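Local coordinates for protein restriction endonuclease UbaLAI (Unidentified, PDB 5O63) that cleaves DNA as a monomeric Type IIE restriction endonuclease, with an N-terminal B3 domain that binds the cognate DNA, at residues A[47-52]-A[109-114]; A[64-69]-A[121-126]. All coordinates share one frame; numbering follows the deposited sequence.

Contact 1: residues A[47-52]-A[109-114]; sequences YSFFPD and TIFLFA
Phe49 is the first residue of loop 47-52 to reach strand 108-116. Its ring end lies against the backbone and CB atoms of Phe111 and Phe113. CE1 of Phe49 sits 3.4 Å from CB of Phe111. On the other side of the ring tip, CE2 of Phe49 is 3.7 Å from N of Phe113 and 3.9 Å from CB of Phe113. CZ of Phe49 points between the two, and the carbonyl carbon of Leu112 lies at the ring edge, near its plane. The side chain gets there because CG is anti to the backbone N (chi1 168°), which carries the ring out to the strand. The Phe49 side chain runs roughly perpendicular to that of Phe111.

The strand belongs to the open, barrel-like sheet of the B3 fold. Phe111 and Phe113 direct their CB atoms at the loop. Leu112 points the other way, onto Ala8 and Val12 of helix 3-14. Loop and helix therefore cover opposite faces of strand 108-116.

Phe50 comes next. Its CB starts away from the strand, but the ring end comes back to Phe111. The rings form a T-shaped pair, with centroids 5.2 Å apart and planes at 80°. Phe50 gives the edge and Phe111 the face: CZ of Phe50 stands 3.9 Å above the Phe111 ring plane, over its centre. CE1 of Phe50 is 3.8 Å from CD1 of Phe111. The face of Phe50 is used too, since CD1 of Phe49 lies 3.7 Å above its centre. CD of Pro51 closes on the edge of Phe50, in plane, while the Pro51 side chain touches Tyr123 of the neighbouring strand.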
loop_
_atom_site.group_PDB
_atom_site.type_symbol
_atom_site.label_atom_id
_atom_site.label_comp_id
_atom_site.label_asym_id
_atom_site.label_seq_id
_atom_site.Cartn_x
_atom_site.Cartn_y
_atom_site.Cartn_z
ATOM N N TYR A 47 -6.291 -2.047 -9.316
ATOM C CA TYR A 47 -5.650 -1.166 -10.309
ATOM C C TYR A 47 -6.186 0.286 -10.263
ATOM O O TYR A 47 -5.423 1.249 -10.315
ATOM C CB TYR A 47 -5.850 -1.702 -11.741
ATOM C CG TYR A 47 -5.094 -2.985 -12.111
ATOM C CD1 TYR A 47 -4.293 -3.649 -11.184
ATOM C CD2 TYR A 47 -5.227 -3.534 -13.389
ATOM C CE1 TYR A 47 -3.599 -4.815 -11.552
ATOM C CE2 TYR A 47 -4.560 -4.685 -13.761
ATOM C CZ TYR A 47 -3.742 -5.315 -12.841
ATOM O OH TYR A 47 -3.106 -6.466 -13.253
ATOM N N SER A 48 -7.499 0.430 -10.137
ATOM C CA SER A 48 -8.084 1.774 -10.161
ATOM C C SER A 48 -7.663 2.672 -8.949
ATOM O O SER A 48 -7.853 3.901 -8.983
ATOM C CB SER A 48 -9.610 1.672 -10.272
ATOM O OG SER A 48 -10.189 1.031 -9.152
ATOM N N PHE A 49 -7.105 2.067 -7.891
ATOM C CA PHE A 49 -6.659 2.840 -6.718
ATOM C C PHE A 49 -5.365 3.593 -7.063
ATOM O O PHE A 49 -5.152 4.737 -6.658
ATOM C CB PHE A 49 -6.415 1.902 -5.497
ATOM C CG PHE A 49 -5.688 2.548 -4.353
ATOM C CD1 PHE A 49 -4.302 2.437 -4.263
ATOM C CD2 PHE A 49 -6.355 3.279 -3.387
ATOM C CE1 PHE A 49 -3.606 3.034 -3.223
ATOM C CE2 PHE A 49 -5.669 3.866 -2.314
ATOM C CZ PHE A 49 -4.278 3.755 -2.257
ATOM N N PHE A 50 -4.534 2.946 -7.874
ATOM C CA PHE A 50 -3.268 3.541 -8.285
ATOM C C PHE A 50 -3.390 4.518 -9.434
ATOM O O PHE A 50 -4.448 4.614 -10.075
ATOM C CB PHE A 50 -2.282 2.417 -8.620
ATOM C CG PHE A 50 -1.847 1.678 -7.394
ATOM C CD1 PHE A 50 -0.950 2.296 -6.475
ATOM C CD2 PHE A 50 -2.406 0.444 -7.093
ATOM C CE1 PHE A 50 -0.553 1.621 -5.291
ATOM C CE2 PHE A 50 -2.033 -0.248 -5.918
ATOM C CZ PHE A 50 -1.099 0.306 -5.025
ATOM N N PRO A 51 -2.332 5.299 -9.659
ATOM C CA PRO A 51 -2.425 6.302 -10.722
ATOM C C PRO A 51 -2.686 5.627 -12.068
ATOM O O PRO A 51 -2.388 4.435 -12.258
ATOM C CB PRO A 51 -1.035 6.972 -10.703
ATOM C CG PRO A 51 -0.528 6.751 -9.384
ATOM C CD PRO A 51 -1.053 5.412 -8.924
ATOM N N ASP A 52 -3.266 6.374 -12.995
ATOM C CA ASP A 52 -3.386 5.884 -14.347
ATOM C C ASP A 52 -1.988 5.576 -14.869
ATOM O O ASP A 52 -1.060 6.371 -14.705
ATOM C CB ASP A 52 -4.090 6.907 -15.245
ATOM C CG ASP A 52 -5.564 7.051 -14.923
ATOM O OD1 ASP A 52 -6.199 6.049 -14.539
ATOM O OD2 ASP A 52 -6.092 8.174 -15.069
ATOM N N THR A 109 0.628 -4.515 3.880
ATOM C CA THR A 109 0.880 -3.182 3.337
ATOM C C THR A 109 -0.388 -2.378 3.332
ATOM O O THR A 109 -1.452 -2.904 2.981
ATOM C CB THR A 109 1.460 -3.260 1.922
ATOM O OG1 THR A 109 0.561 -3.958 1.024
ATOM C CG2 THR A 109 2.809 -3.914 1.952
ATOM N N ILE A 110 -0.290 -1.096 3.721
ATOM C CA ILE A 110 -1.411 -0.179 3.620
ATOM C C ILE A 110 -1.015 0.960 2.692
ATOM O O ILE A 110 0.016 1.578 2.888
ATOM C CB ILE A 110 -1.834 0.388 4.962
ATOM C CG1 ILE A 110 -2.212 -0.731 5.937
ATOM C CG2 ILE A 110 -2.985 1.471 4.732
ATOM C CD1 ILE A 110 -2.476 -0.201 7.298
ATOM N N PHE A 111 -1.844 1.229 1.683
ATOM C CA PHE A 111 -1.667 2.397 0.840
ATOM C C PHE A 111 -2.887 3.276 1.076
ATOM O O PHE A 111 -4.006 2.797 1.117
ATOM C CB PHE A 111 -1.596 2.041 -0.641
ATOM C CG PHE A 111 -0.428 1.166 -1.040
ATOM C CD1 PHE A 111 0.665 1.756 -1.646
ATOM C CD2 PHE A 111 -0.492 -0.242 -0.899
ATOM C CE1 PHE A 111 1.755 0.954 -2.056
ATOM C CE2 PHE A 111 0.610 -1.027 -1.304
ATOM C CZ PHE A 111 1.691 -0.400 -1.871
ATOM N N LEU A 112 -2.669 4.572 1.202
ATOM C CA LEU A 112 -3.774 5.506 1.391
ATOM C C LEU A 112 -3.636 6.569 0.316
ATOM O O LEU A 112 -2.527 7.071 0.107
ATOM C CB LEU A 112 -3.694 6.158 2.770
ATOM C CG LEU A 112 -4.861 7.001 3.258
ATOM C CD1 LEU A 112 -5.957 6.067 3.705
ATOM C CD2 LEU A 112 -4.403 7.992 4.398
ATOM N N PHE A 113 -4.726 6.895 -0.380
ATOM C CA PHE A 113 -4.727 8.030 -1.290
ATOM C C PHE A 113 -5.570 9.081 -0.632
ATOM O O PHE A 113 -6.749 8.850 -0.384
ATOM C CB PHE A 113 -5.259 7.693 -2.692
ATOM C CG PHE A 113 -5.285 8.907 -3.598
ATOM C CD1 PHE A 113 -4.125 9.378 -4.180
ATOM C CD2 PHE A 113 -6.465 9.609 -3.794
ATOM C CE1 PHE A 113 -4.138 10.516 -4.997
ATOM C CE2 PHE A 113 -6.497 10.730 -4.611
ATOM C CZ PHE A 113 -5.328 11.182 -5.216
ATOM N N ALA A 114 -4.977 10.204 -0.275
ATOM C CA ALA A 114 -5.757 11.240 0.409
ATOM C C ALA A 114 -5.893 12.522 -0.405
ATOM O O ALA A 114 -4.946 12.978 -1.036
ATOM C CB ALA A 114 -5.145 11.528 1.767
#

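Contact 2: residues A[64-69]-A[121-126]; sequences SNFPAF and SGYYFD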
loop_
_atom_site.group_PDB
_atom_site.type_symbol
_atom_site.label_atom_id
_atom_site.label_comp_id
_atom_site.label_asym_id
_atom_site.label_seq_id
_atom_site.Cartn_x
_atom_site.Cartn_y
_atom_site.Cartn_z
ATOM N N SER A 64 5.781 3.209 -14.416
ATOM C CA SER A 64 5.398 4.508 -13.993
ATOM C C SER A 64 6.019 4.709 -12.611
ATOM O O SER A 64 6.235 3.754 -11.849
ATOM C CB SER A 64 3.862 4.588 -13.938
ATOM O OG SER A 64 3.471 5.824 -13.407
ATOM N N ASN A 65 6.288 5.947 -12.271
ATOM C CA ASN A 65 6.635 6.299 -10.922
ATOM C C ASN A 65 5.491 7.007 -10.264
ATOM O O ASN A 65 4.710 7.728 -10.922
ATOM C CB ASN A 65 7.869 7.240 -10.901
ATOM C CG ASN A 65 9.142 6.544 -11.333
ATOM O OD1 ASN A 65 9.227 5.323 -11.330
ATOM N ND2 ASN A 65 10.160 7.345 -11.703
ATOM N N PHE A 66 5.415 6.924 -8.960
ATOM C CA PHE A 66 4.544 7.873 -8.276
ATOM C C PHE A 66 5.080 8.206 -6.890
ATOM O O PHE A 66 5.750 7.407 -6.232
ATOM C CB PHE A 66 3.089 7.358 -8.218
ATOM C CG PHE A 66 2.899 6.129 -7.415
ATOM C CD1 PHE A 66 2.466 6.186 -6.102
ATOM C CD2 PHE A 66 3.090 4.887 -7.990
ATOM C CE1 PHE A 66 2.239 5.036 -5.367
ATOM C CE2 PHE A 66 2.884 3.728 -7.249
ATOM C CZ PHE A 66 2.471 3.807 -5.917
ATOM N N PRO A 67 4.823 9.436 -6.440
ATOM C CA PRO A 67 5.378 9.816 -5.139
ATOM C C PRO A 67 4.502 9.246 -4.035
ATOM O O PRO A 67 3.282 9.143 -4.220
ATOM C CB PRO A 67 5.345 11.363 -5.173
ATOM C CG PRO A 67 4.320 11.678 -6.139
ATOM C CD PRO A 67 4.182 10.570 -7.133
ATOM N N ALA A 68 5.082 8.844 -2.918
ATOM C CA ALA A 68 4.293 8.304 -1.806
ATOM C C ALA A 68 5.020 8.641 -0.544
ATOM O O ALA A 68 6.262 8.564 -0.500
ATOM C CB ALA A 68 4.116 6.779 -1.916
ATOM N N PHE A 69 4.282 9.046 0.473
ATOM C CA PHE A 69 4.868 9.339 1.762
ATOM C C PHE A 69 5.025 8.052 2.543
ATOM O O PHE A 69 4.058 7.335 2.804
ATOM C CB PHE A 69 4.017 10.336 2.522
ATOM C CG PHE A 69 4.613 10.752 3.806
ATOM C CD1 PHE A 69 5.637 11.736 3.848
ATOM C CD2 PHE A 69 4.196 10.191 4.975
ATOM C CE1 PHE A 69 6.151 12.148 5.063
ATOM C CE2 PHE A 69 4.709 10.621 6.197
ATOM C CZ PHE A 69 5.715 11.595 6.235
ATOM N N SER A 121 -3.177 16.533 -3.086
ATOM C CA SER A 121 -3.526 15.125 -2.818
ATOM C C SER A 121 -2.274 14.307 -2.932
ATOM O O SER A 121 -1.294 14.761 -3.519
ATOM C CB SER A 121 -4.604 14.618 -3.776
ATOM O OG SER A 121 -4.183 14.629 -5.130
ATOM N N GLY A 122 -2.301 13.095 -2.387
ATOM C CA GLY A 122 -1.092 12.287 -2.462
ATOM C C GLY A 122 -1.239 10.889 -1.882
ATOM O O GLY A 122 -2.174 10.591 -1.156
ATOM N N TYR A 123 -0.287 10.013 -2.209
ATOM C CA TYR A 123 -0.267 8.637 -1.702
ATOM C C TYR A 123 0.580 8.528 -0.445
ATOM O O TYR A 123 1.532 9.294 -0.255
ATOM C CB TYR A 123 0.284 7.655 -2.759
ATOM C CG TYR A 123 -0.691 7.431 -3.886
ATOM C CD1 TYR A 123 -1.653 6.397 -3.806
ATOM C CD2 TYR A 123 -0.678 8.224 -5.018
ATOM C CE1 TYR A 123 -2.554 6.186 -4.834
ATOM C CE2 TYR A 123 -1.624 8.049 -6.056
ATOM C CZ TYR A 123 -2.561 7.009 -5.955
ATOM O OH TYR A 123 -3.497 6.808 -6.976
ATOM N N TYR A 124 0.232 7.528 0.366
ATOM C CA TYR A 124 0.887 7.196 1.644
ATOM C C TYR A 124 1.089 5.708 1.699
ATOM O O TYR A 124 0.233 4.990 1.230
ATOM C CB TYR A 124 0.026 7.583 2.824
ATOM C CG TYR A 124 -0.195 9.047 2.880
ATOM C CD1 TYR A 124 0.504 9.836 3.816
ATOM C CD2 TYR A 124 -1.094 9.682 1.988
ATOM C CE1 TYR A 124 0.331 11.230 3.889
ATOM C CE2 TYR A 124 -1.274 11.087 2.059
ATOM C CZ TYR A 124 -0.539 11.845 3.012
ATOM O OH TYR A 124 -0.661 13.236 3.141
ATOM N N PHE A 125 2.193 5.285 2.312
ATOM C CA PHE A 125 2.443 3.849 2.456
ATOM C C PHE A 125 2.860 3.511 3.843
ATOM O O PHE A 125 3.721 4.165 4.425
ATOM C CB PHE A 125 3.552 3.468 1.464
ATOM C CG PHE A 125 4.083 2.096 1.636
ATOM C CD1 PHE A 125 5.217 1.866 2.406
ATOM C CD2 PHE A 125 3.452 1.035 1.006
ATOM C CE1 PHE A 125 5.745 0.551 2.560
ATOM C CE2 PHE A 125 3.954 -0.299 1.141
ATOM C CZ PHE A 125 5.099 -0.534 1.923
ATOM N N ASP A 126 2.327 2.403 4.379
ATOM C CA ASP A 126 2.682 1.892 5.693
ATOM C C ASP A 126 2.781 0.366 5.567
ATOM O O ASP A 126 2.205 -0.206 4.668
ATOM C CB ASP A 126 1.620 2.284 6.706
ATOM C CG ASP A 126 2.047 2.120 8.168
ATOM O OD1 ASP A 126 3.197 1.782 8.474
ATOM O OD2 ASP A 126 1.220 2.461 9.046
HETATM O O HOH W 1 1.450 11.084 -4.328
#
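Strands 62-70 and 121-128 pair here through Phe69 and Tyr124, in the one parallel junction of the otherwise antiparallel B3-domain sheet. The two segments diverge strongly, their directions 57° apart, and the regular backbone bonds lie at the Phe69 end. N of Phe69 donates to O of Tyr123 (2.9 Å). N of Phe125 donates to O of Phe69 (2.8 Å, N-H...O 162°). Together they bracket Phe69. On its side of the sheet, CB of Phe69 packs against CD1 of Tyr124 at 3.8 Å, and Tyr124 OH bonds to His116.

Ala68 and Tyr123 occupy the other face, with their CB atoms 4.0 Å apart. Phe66 joins them there. Its CG sits between the backbone N and the carbonyl carbon (chi1 65°), and the ring turns its edge to the face of Tyr123. CE1 of Phe66 lies over that face, and CD1 of Phe66 is 3.9 Å from CD2 of Tyr123. With an alanine here in place of Phe66, this face of Tyr123 would probably lose its aromatic partner, and a gap is likely to open beside Leu79 and Tyr81.

Further from the paired end, water takes over from direct backbone bonding. One molecule donates to O of Pro67 at 2.7 Å and accepts from N of Tyr123 at 2.9 Å.

Both contacts are largely buried, and both reach the same sheet, where strands 108-116 and 121-128 are antiparallel neighbours. Contact 1 lays a loop on one face of the sheet and uses aromatic rings, with no hydrogen bond between its segments. Contact 2 joins two strands edge to edge and adds backbone bonds and a water bridge to its ring packing. Its Pro67 is exposed, so it comes nearer the surface. Tyr123 ties the two together. Its OH probably bonds to O of Phe49 (2.7 Å), and its ring meets those of Phe49 and Phe113. Leu112 O and Tyr124 N make a second probable bond between them.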